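Local coordinates for endoglucanase E (Clostridium thermocellum, PDB 2WAO), which probably removes acetyl groups from plant cell wall polysaccharides through its family 2 carbohydrate esterase domain, which also binds cellulose chains, as part of a bifunctional cellulase-esterase, at residues V34-Y39 with L105-G110; E42-I47 with T75-S80; I178-N183 with T238-L243. All coordinates share one frame; numbering follows the deposited sequence. Where two conformers were deposited one is given.

Contact 1. Residues V34-Y39 with L105-G110; sequences VELNFY and LGFDFG
Leu36 CD2 sits over the centre of one face of the Phe107 ring, 3.7 Å from its centroid and 2° off the normal, a CH-pi contact. Val34 CG1 reaches the far end of the same ring obliquely, at Phe107 CZ (3.7 Å). The Phe109 ring has Phe38 CB over one face, displaced toward the rim, with Phe38 CB 3.4 Å from Phe109 CD1. Leu36 CD2 meets this ring at its edge, close to the plane, 3.8 Å from Phe109 CZ. One methyl thus serves two rings in two ways. The Phe38 and Phe109 rings are almost parallel, with planes at 18°. The Phe38 and Phe109 centroids are 5.1 Å apart, so the rings are slid apart and barely overlap. Leu36 CG stands between the backbone N and the carbonyl carbon (chi1 61°), which sets CD2 between the two rings and CD1 against Phe109. No hydrogen bond crosses the contact. Beyond Phe107 the chain closes an Asx turn, in which Gly110 N donates to Asp108 OD2 (2.7 Å) from above the carboxylate plane. Leu89 of strand 85-93 and Val45 of strand 43-49 also pack on Phe107. Strands 33-40 and 102-108 belong to different antiparallel sheets. This is part of the core packing between the two sheets of a beta-sandwich, as expected for the N-terminal domain of family 2 carbohydrate esterases.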
loop_
_atom_site.group_PDB
_atom_site.type_symbol
_atom_site.label_atom_id
_atom_site.label_comp_id
_atom_site.label_asym_id
_atom_site.label_seq_id
_atom_site.Cartn_x
_atom_site.Cartn_y
_atom_site.Cartn_z
ATOM N N VAL A 34 10.446 -0.110 -8.169
ATOM C CA VAL A 34 11.395 -0.737 -9.081
ATOM C C VAL A 34 12.700 -0.783 -8.291
ATOM O O VAL A 34 13.104 0.201 -7.656
ATOM C CB VAL A 34 11.575 0.127 -10.373
ATOM C CG1 VAL A 34 12.562 -0.525 -11.298
ATOM C CG2 VAL A 34 10.201 0.312 -11.100
ATOM N N GLU A 35 13.380 -1.915 -8.296
ATOM C CA GLU A 35 14.582 -2.018 -7.501
ATOM C C GLU A 35 15.721 -2.637 -8.349
ATOM O O GLU A 35 15.510 -3.593 -9.093
ATOM C CB GLU A 35 14.263 -2.827 -6.247
ATOM C CG GLU A 35 15.436 -3.200 -5.419
ATOM C CD GLU A 35 15.054 -4.107 -4.241
ATOM O OE1 GLU A 35 13.940 -4.712 -4.268
ATOM O OE2 GLU A 35 15.898 -4.253 -3.320
ATOM N N LEU A 36 16.897 -2.043 -8.264
ATOM C CA LEU A 36 18.020 -2.493 -9.113
ATOM C C LEU A 36 19.358 -2.121 -8.488
ATOM O O LEU A 36 19.412 -1.279 -7.611
ATOM C CB LEU A 36 17.868 -1.904 -10.533
ATOM C CG LEU A 36 17.870 -0.358 -10.663
ATOM C CD1 LEU A 36 19.301 0.207 -10.505
ATOM C CD2 LEU A 36 17.293 0.048 -12.004
ATOM N N ASN A 37 20.420 -2.769 -8.952
ATOM C CA ASN A 37 21.785 -2.376 -8.664
ATOM C C ASN A 37 22.440 -1.796 -9.913
ATOM O O ASN A 37 22.204 -2.283 -11.011
ATOM C CB ASN A 37 22.598 -3.597 -8.207
ATOM C CG ASN A 37 22.131 -4.145 -6.852
ATOM O OD1 ASN A 37 22.078 -3.421 -5.850
ATOM N ND2 ASN A 37 21.796 -5.418 -6.829
ATOM N N PHE A 38 23.204 -0.722 -9.757
ATOM C CA PHE A 38 23.931 -0.171 -10.896
ATOM C C PHE A 38 25.352 0.169 -10.488
ATOM O O PHE A 38 25.651 0.395 -9.297
ATOM C CB PHE A 38 23.227 1.041 -11.528
ATOM C CG PHE A 38 23.230 2.270 -10.671
ATOM C CD1 PHE A 38 24.178 3.290 -10.881
ATOM C CD2 PHE A 38 22.271 2.432 -9.674
ATOM C CE1 PHE A 38 24.205 4.460 -10.072
ATOM C CE2 PHE A 38 22.271 3.610 -8.875
ATOM C CZ PHE A 38 23.266 4.634 -9.087
ATOM N N TYR A 39 26.212 0.205 -11.492
ATOM C CA TYR A 39 27.585 0.648 -11.320
ATOM C C TYR A 39 27.690 2.024 -11.965
ATOM O O TYR A 39 27.300 2.211 -13.104
ATOM C CB TYR A 39 28.581 -0.305 -12.000
ATOM C CG TYR A 39 30.015 0.042 -11.641
ATOM C CD1 TYR A 39 30.642 -0.564 -10.558
ATOM C CD2 TYR A 39 30.709 1.026 -12.340
ATOM C CE1 TYR A 39 31.961 -0.228 -10.195
ATOM C CE2 TYR A 39 32.037 1.376 -11.986
ATOM C CZ TYR A 39 32.639 0.740 -10.907
ATOM O OH TYR A 39 33.931 1.062 -10.534
ATOM N N LEU A 105 9.763 3.797 -18.573
ATOM C CA LEU A 105 10.206 3.706 -19.953
ATOM C C LEU A 105 11.700 3.464 -20.126
ATOM O O LEU A 105 12.158 3.355 -21.256
ATOM C CB LEU A 105 9.740 4.923 -20.746
ATOM C CG LEU A 105 8.228 5.016 -20.865
ATOM C CD1 LEU A 105 7.925 6.449 -21.291
ATOM C CD2 LEU A 105 7.672 4.004 -21.875
ATOM N N GLY A 106 12.448 3.327 -19.031
ATOM C CA GLY A 106 13.854 2.977 -19.152
ATOM C C GLY A 106 14.744 3.753 -18.230
ATOM O O GLY A 106 14.441 4.883 -17.869
ATOM N N PHE A 107 15.853 3.133 -17.861
ATOM C CA PHE A 107 16.847 3.773 -17.020
ATOM C C PHE A 107 18.050 4.152 -17.848
ATOM O O PHE A 107 18.284 3.568 -18.904
ATOM C CB PHE A 107 17.258 2.828 -15.883
ATOM C CG PHE A 107 16.210 2.686 -14.800
ATOM C CD1 PHE A 107 16.262 3.481 -13.654
ATOM C CD2 PHE A 107 15.185 1.736 -14.917
ATOM C CE1 PHE A 107 15.265 3.340 -12.638
ATOM C CE2 PHE A 107 14.201 1.578 -13.916
ATOM C CZ PHE A 107 14.243 2.376 -12.796
ATOM N N ASP A 108 18.828 5.117 -17.354
ATOM C CA ASP A 108 20.138 5.427 -17.936
ATOM C C ASP A 108 21.171 5.664 -16.833
ATOM O O ASP A 108 20.921 6.412 -15.886
ATOM C CB ASP A 108 20.078 6.639 -18.864
ATOM C CG ASP A 108 21.436 6.897 -19.523
ATOM O OD1 ASP A 108 21.619 6.393 -20.627
ATOM O OD2 ASP A 108 22.339 7.479 -18.902
ATOM N N PHE A 109 22.332 5.050 -16.980
ATOM C CA PHE A 109 23.361 5.121 -15.959
ATOM C C PHE A 109 24.606 5.900 -16.392
ATOM O O PHE A 109 25.690 5.731 -15.817
ATOM C CB PHE A 109 23.697 3.708 -15.460
ATOM C CG PHE A 109 22.483 2.966 -14.944
ATOM C CD1 PHE A 109 21.924 3.311 -13.712
ATOM C CD2 PHE A 109 21.881 1.964 -15.703
ATOM C CE1 PHE A 109 20.768 2.682 -13.229
ATOM C CE2 PHE A 109 20.731 1.285 -15.224
ATOM C CZ PHE A 109 20.172 1.655 -13.983
ATOM N N GLY A 110 24.439 6.765 -17.388
ATOM C CA GLY A 110 25.565 7.510 -17.923
ATOM C C GLY A 110 26.608 6.569 -18.495
ATOM O O GLY A 110 26.286 5.728 -19.328
#

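Contact 2. Residues E42-I47 with T75-S80; sequences EASVTI and TVKLVS
Ala43 and Val45 carry the backbone hydrogen bonds to the antiparallel strand 73-79. Val45 N donates to Val76 O (3.0 Å), and Val76 N bonds back to Val45 O (2.9 Å). Ala43 N donates to Val79 O (3.1 Å). Ala43 O takes two N-H groups, a short bond from Leu78 N (2.7 Å) and a weak one from Val79 N. The polar side chains of Ser44, Thr46, Thr75 and Lys77 share one face of the sheet. Thr46 OG1 and Thr75 OG1 share a hydrogen bond of 2.8 Å across a non-hydrogen-bonded pair. Lys77 folds back at chi2, chi3 and chi4. These bends bring Lys77 NZ to a salt bridge with Glu42 OE1 (3.2 Å), just before strand 43-49 begins. The apolar contacts lie away from this polar face. Val45 CG1 touches Leu78 CD2 (3.7 Å), and Ala43 CB lies more loosely against Val79 CG1. Phe67, Leu89 and Leu91 of the facing sheet also pack on Leu78. Strand 73-79 is outermost in its sheet. Leu78 and Val79 both oppose Ala43, and the register slips by one residue: a classic beta bulge in an edge strand of a beta-sandwich.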
loop_
_atom_site.group_PDB
_atom_site.type_symbol
_atom_site.label_atom_id
_atom_site.label_comp_id
_atom_site.label_asym_id
_atom_site.label_seq_id
_atom_site.Cartn_x
_atom_site.Cartn_y
_atom_site.Cartn_z
ATOM N N GLU A 42 25.729 8.011 -11.331
ATOM C CA GLU A 42 24.433 8.653 -11.569
ATOM C C GLU A 42 23.416 7.669 -12.142
ATOM O O GLU A 42 23.785 6.631 -12.698
ATOM C CB GLU A 42 24.586 9.816 -12.551
ATOM C CG GLU A 42 25.062 9.342 -13.930
ATOM C CD GLU A 42 25.203 10.479 -14.924
ATOM O OE1 GLU A 42 24.193 11.105 -15.270
ATOM O OE2 GLU A 42 26.332 10.734 -15.372
ATOM N N ALA A 43 22.147 8.037 -12.014
ATOM C CA ALA A 43 21.058 7.298 -12.590
ATOM C C ALA A 43 19.911 8.209 -12.967
ATOM O O ALA A 43 19.552 9.127 -12.213
ATOM C CB ALA A 43 20.580 6.255 -11.615
ATOM N N SER A 44 19.316 7.908 -14.110
ATOM C CA SER A 44 18.186 8.646 -14.652
ATOM C C SER A 44 17.095 7.643 -15.039
ATOM O O SER A 44 17.384 6.477 -15.291
ATOM C CB SER A 44 18.611 9.467 -15.879
ATOM O OG SER A 44 19.471 10.546 -15.529
ATOM N N VAL A 45 15.856 8.107 -15.124
ATOM C CA VAL A 45 14.738 7.263 -15.527
ATOM C C VAL A 45 13.764 8.096 -16.357
ATOM O O VAL A 45 13.630 9.296 -16.121
ATOM C CB VAL A 45 14.007 6.641 -14.262
ATOM C CG1 VAL A 45 13.333 7.720 -13.431
ATOM C CG2 VAL A 45 12.971 5.554 -14.671
ATOM N N THR A 46 13.107 7.465 -17.324
ATOM C CA THR A 46 12.006 8.099 -18.023
ATOM C C THR A 46 10.701 7.497 -17.529
ATOM O O THR A 46 10.526 6.265 -17.512
ATOM C CB THR A 46 12.143 7.908 -19.552
ATOM O OG1 THR A 46 13.424 8.432 -19.959
ATOM C CG2 THR A 46 11.036 8.654 -20.289
ATOM N N ILE A 47 9.804 8.387 -17.102
ATOM C CA ILE A 47 8.525 8.004 -16.514
ATOM C C ILE A 47 7.383 8.677 -17.266
ATOM O O ILE A 47 7.405 9.915 -17.457
ATOM C CB ILE A 47 8.447 8.462 -15.036
ATOM C CG1 ILE A 47 9.417 7.607 -14.190
ATOM C CG2 ILE A 47 6.959 8.354 -14.520
ATOM C CD1 ILE A 47 9.812 8.240 -12.843
ATOM N N THR A 75 12.024 12.613 -18.473
ATOM C CA THR A 75 13.276 12.023 -18.040
ATOM C C THR A 75 13.782 12.838 -16.867
ATOM O O THR A 75 13.897 14.070 -16.942
ATOM C CB THR A 75 14.306 11.965 -19.183
ATOM O OG1 THR A 75 13.715 11.204 -20.251
ATOM C CG2 THR A 75 15.572 11.267 -18.708
ATOM N N VAL A 76 14.026 12.135 -15.770
ATOM C CA VAL A 76 14.362 12.698 -14.499
ATOM C C VAL A 76 15.711 12.148 -14.093
ATOM O O VAL A 76 15.915 10.933 -14.113
ATOM C CB VAL A 76 13.262 12.280 -13.435
ATOM C CG1 VAL A 76 13.700 12.641 -12.031
ATOM C CG2 VAL A 76 11.938 12.958 -13.766
ATOM N N LYS A 77 16.647 13.023 -13.730
ATOM C CA LYS A 77 17.896 12.554 -13.095
ATOM C C LYS A 77 17.627 12.202 -11.638
ATOM O O LYS A 77 17.336 13.090 -10.813
ATOM C CB LYS A 77 19.012 13.609 -13.212
ATOM C CG LYS A 77 20.275 13.317 -12.387
ATOM C CD LYS A 77 21.136 12.251 -13.041
ATOM C CE LYS A 77 21.597 12.681 -14.438
ATOM N NZ LYS A 77 22.615 13.759 -14.325
ATOM N N LEU A 78 17.723 10.912 -11.308
ATOM C CA LEU A 78 17.414 10.450 -9.957
ATOM C C LEU A 78 18.452 10.812 -8.919
ATOM O O LEU A 78 18.109 11.173 -7.789
ATOM C CB LEU A 78 17.156 8.935 -9.917
ATOM C CG LEU A 78 15.936 8.416 -10.707
ATOM C CD1 LEU A 78 15.932 6.901 -10.518
ATOM C CD2 LEU A 78 14.592 9.105 -10.226
ATOM N N VAL A 79 19.729 10.701 -9.275
ATOM C CA VAL A 79 20.794 10.934 -8.331
ATOM C C VAL A 79 22.033 11.143 -9.185
ATOM O O VAL A 79 22.118 10.621 -10.284
ATOM C CB VAL A 79 20.993 9.699 -7.378
ATOM C CG1 VAL A 79 21.441 8.413 -8.172
ATOM C CG2 VAL A 79 21.956 10.033 -6.256
ATOM N N SER A 80 22.981 11.912 -8.669
ATOM C CA SER A 80 24.232 12.126 -9.393
ATOM C C SER A 80 25.341 12.528 -8.431
ATOM O O SER A 80 25.104 12.773 -7.238
ATOM C CB SER A 80 24.060 13.161 -10.502
ATOM O OG SER A 80 23.607 14.398 -9.960
#

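Contact 3. Residues I178-N183 with T238-L243; sequences IGLTMN and TAYKNL
Leu180 does most of the touching here, by pushing its side chain against the side of helix 233-250. Its CG is anti to the carbonyl carbon (chi1 -79°), and chi2 of 155° spreads the two methyls over different helix residues. Leu180 CD1 lies 3.4 Å from Tyr240 CD1, the tightest approach of the contact. It comes to the ring obliquely, and the two side chains cross at a slant. Leu180 CD2 lies beside Ala239 O (3.8 Å). One turn on, Leu243 CD2 is a looser neighbour of Leu180 CD2 (4.2 Å). Nearer the backbone, Leu180 CB meets Ala239 CB at 3.9 Å. Ala239 has only a methyl here, consistent with the close approach of the loop, with Leu180 CA and Ala239 CA 5.9 Å apart. The loop follows strand 168-174 of the parallel sheet, and the helix packs beside that sheet in the alpha/beta domain of the GDSL-like, SGNH hydrolase family. Upstream in the same loop, Ser176 and Gly177 line the glycan pocket. Tyr240 CG is roughly anti to the backbone N (chi1 -152°), which puts the ring where Leu180 CD1 meets it and where Ile219 of strand 216-220 and Val276 and Val279 of helix 266-285 pack. Thr181 adds a lighter touch through its methyl, with CG2 4.1 Å from Ala239 CB. Within the loop, Gly179 N donates to Asn183 OD1 (3.3 Å), in the carbonyl plane. Asp225 accepts hydrogen bonds from the backbone N atoms of Leu180 and Thr181, which ties the bend to helix 223-226.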
loop_
_atom_site.group_PDB
_atom_site.type_symbol
_atom_site.label_atom_id
_atom_site.label_comp_id
_atom_site.label_asym_id
_atom_site.label_seq_id
_atom_site.Cartn_x
_atom_site.Cartn_y
_atom_site.Cartn_z
ATOM N N ILE A 178 -12.440 4.129 -0.127
ATOM C CA ILE A 178 -13.163 2.915 -0.509
ATOM C C ILE A 178 -13.647 2.147 0.740
ATOM O O ILE A 178 -13.002 2.224 1.808
ATOM C CB ILE A 178 -12.241 1.997 -1.377
ATOM C CG1 ILE A 178 -13.100 1.191 -2.372
ATOM C CG2 ILE A 178 -11.280 1.096 -0.510
ATOM C CD1 ILE A 178 -12.260 0.493 -3.468
ATOM N N GLY A 179 -14.726 1.389 0.590
ATOM C CA GLY A 179 -15.227 0.570 1.693
ATOM C C GLY A 179 -15.687 -0.778 1.183
ATOM O O GLY A 179 -15.519 -1.135 -0.016
ATOM N N LEU A 180 -16.266 -1.532 2.111
ATOM C CA LEU A 180 -16.811 -2.813 1.816
ATOM C C LEU A 180 -18.251 -2.706 1.303
ATOM O O LEU A 180 -18.669 -3.521 0.432
ATOM C CB LEU A 180 -16.848 -3.698 3.067
ATOM C CG LEU A 180 -15.457 -4.255 3.303
ATOM C CD1 LEU A 180 -15.208 -4.614 4.735
ATOM C CD2 LEU A 180 -15.233 -5.474 2.367
ATOM N N THR A 181 -19.023 -1.785 1.890
ATOM C CA THR A 181 -20.463 -1.617 1.450
ATOM C C THR A 181 -20.760 -0.260 0.832
ATOM O O THR A 181 -21.843 -0.072 0.205
ATOM C CB THR A 181 -21.474 -1.805 2.642
ATOM O OG1 THR A 181 -21.382 -0.681 3.514
ATOM C CG2 THR A 181 -21.168 -3.083 3.405
ATOM N N MET A 182 -19.854 0.692 1.041
ATOM C CA MET A 182 -20.026 2.084 0.603
ATOM C C MET A 182 -18.671 2.759 0.571
ATOM O O MET A 182 -17.754 2.326 1.265
ATOM C CB MET A 182 -20.971 2.842 1.565
ATOM C CG MET A 182 -20.394 2.943 2.959
ATOM S SD MET A 182 -21.505 3.722 4.124
ATOM C CE MET A 182 -21.285 5.379 3.555
ATOM N N ASN A 183 -18.554 3.820 -0.220
ATOM C CA ASN A 183 -17.394 4.680 -0.202
ATOM C C ASN A 183 -17.658 5.870 0.715
ATOM O O ASN A 183 -18.781 6.070 1.146
ATOM C CB ASN A 183 -17.063 5.094 -1.634
ATOM C CG ASN A 183 -16.708 3.877 -2.468
ATOM O OD1 ASN A 183 -15.987 2.980 -2.001
ATOM N ND2 ASN A 183 -17.326 3.762 -3.623
ATOM N N THR A 238 -21.413 -9.682 5.898
ATOM C CA THR A 238 -21.371 -10.548 4.688
ATOM C C THR A 238 -20.283 -10.100 3.682
ATOM O O THR A 238 -19.600 -10.929 3.115
ATOM C CB THR A 238 -22.789 -10.653 4.052
ATOM O OG1 THR A 238 -23.672 -11.280 4.999
ATOM C CG2 THR A 238 -22.762 -11.498 2.775
ATOM N N ALA A 239 -20.143 -8.790 3.493
ATOM C CA ALA A 239 -19.181 -8.189 2.569
ATOM C C ALA A 239 -17.763 -8.524 3.053
ATOM O O ALA A 239 -16.892 -8.862 2.255
ATOM C CB ALA A 239 -19.395 -6.644 2.459
ATOM N N TYR A 240 -17.542 -8.403 4.375
ATOM C CA TYR A 240 -16.224 -8.670 4.932
ATOM C C TYR A 240 -15.884 -10.155 4.763
ATOM O O TYR A 240 -14.802 -10.491 4.294
ATOM C CB TYR A 240 -16.149 -8.203 6.414
ATOM C CG TYR A 240 -14.728 -7.818 6.855
ATOM C CD1 TYR A 240 -14.457 -6.558 7.382
ATOM C CD2 TYR A 240 -13.654 -8.723 6.748
ATOM C CE1 TYR A 240 -13.187 -6.178 7.776
ATOM C CE2 TYR A 240 -12.343 -8.333 7.127
ATOM C CZ TYR A 240 -12.125 -7.073 7.627
ATOM O OH TYR A 240 -10.841 -6.716 8.018
ATOM N N LYS A 241 -16.831 -11.037 5.108
ATOM C CA LYS A 241 -16.678 -12.475 4.881
ATOM C C LYS A 241 -16.402 -12.815 3.403
ATOM O O LYS A 241 -15.552 -13.648 3.143
ATOM C CB LYS A 241 -17.887 -13.260 5.409
ATOM C CG LYS A 241 -17.958 -13.220 6.925
ATOM C CD LYS A 241 -19.195 -13.914 7.448
ATOM C CE LYS A 241 -19.140 -14.081 8.979
ATOM N NZ LYS A 241 -20.354 -14.797 9.542
ATOM N N ASN A 242 -17.091 -12.162 2.482
ATOM C CA ASN A 242 -16.873 -12.360 1.039
ATOM C C ASN A 242 -15.418 -12.090 0.673
ATOM O O ASN A 242 -14.790 -12.845 -0.084
ATOM C CB ASN A 242 -17.741 -11.377 0.247
ATOM C CG ASN A 242 -19.177 -11.827 0.104
ATOM O OD1 ASN A 242 -19.512 -13.002 0.279
ATOM N ND2 ASN A 242 -20.040 -10.879 -0.247
ATOM N N LEU A 243 -14.889 -10.984 1.226
ATOM C CA LEU A 243 -13.518 -10.562 0.955
ATOM C C LEU A 243 -12.521 -11.604 1.495
ATOM O O LEU A 243 -11.644 -12.045 0.760
ATOM C CB LEU A 243 -13.224 -9.142 1.522
ATOM C CG LEU A 243 -11.745 -8.731 1.380
ATOM C CD1 LEU A 243 -11.304 -8.751 -0.126
ATOM C CD2 LEU A 243 -11.521 -7.394 2.087
#

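How the contacts relate
Contacts 1 and 2 lie in the N-terminal beta domain, with centres 8 Å apart. Contact 2 is nested inside the chain loop that contact 1 closes. Strand 43-49 follows strand 33-40 in sequence but belongs to the other sheet, where it pairs with strands 102-108 and 73-79. The contacts join directly, with probable hydrogen bonds from Leu105 N to Thr46 O and from Ser44 N to Asp108 O, both 2.8 Å. Contact 1 spans the two sheets, and contact 2 lies along one. Contact 3 comes later, its centre about 40 Å from that of contact 1 and 41 Å from that of contact 2. The glycan pocket residues all fall in its esterase domain, apart from the beta domain.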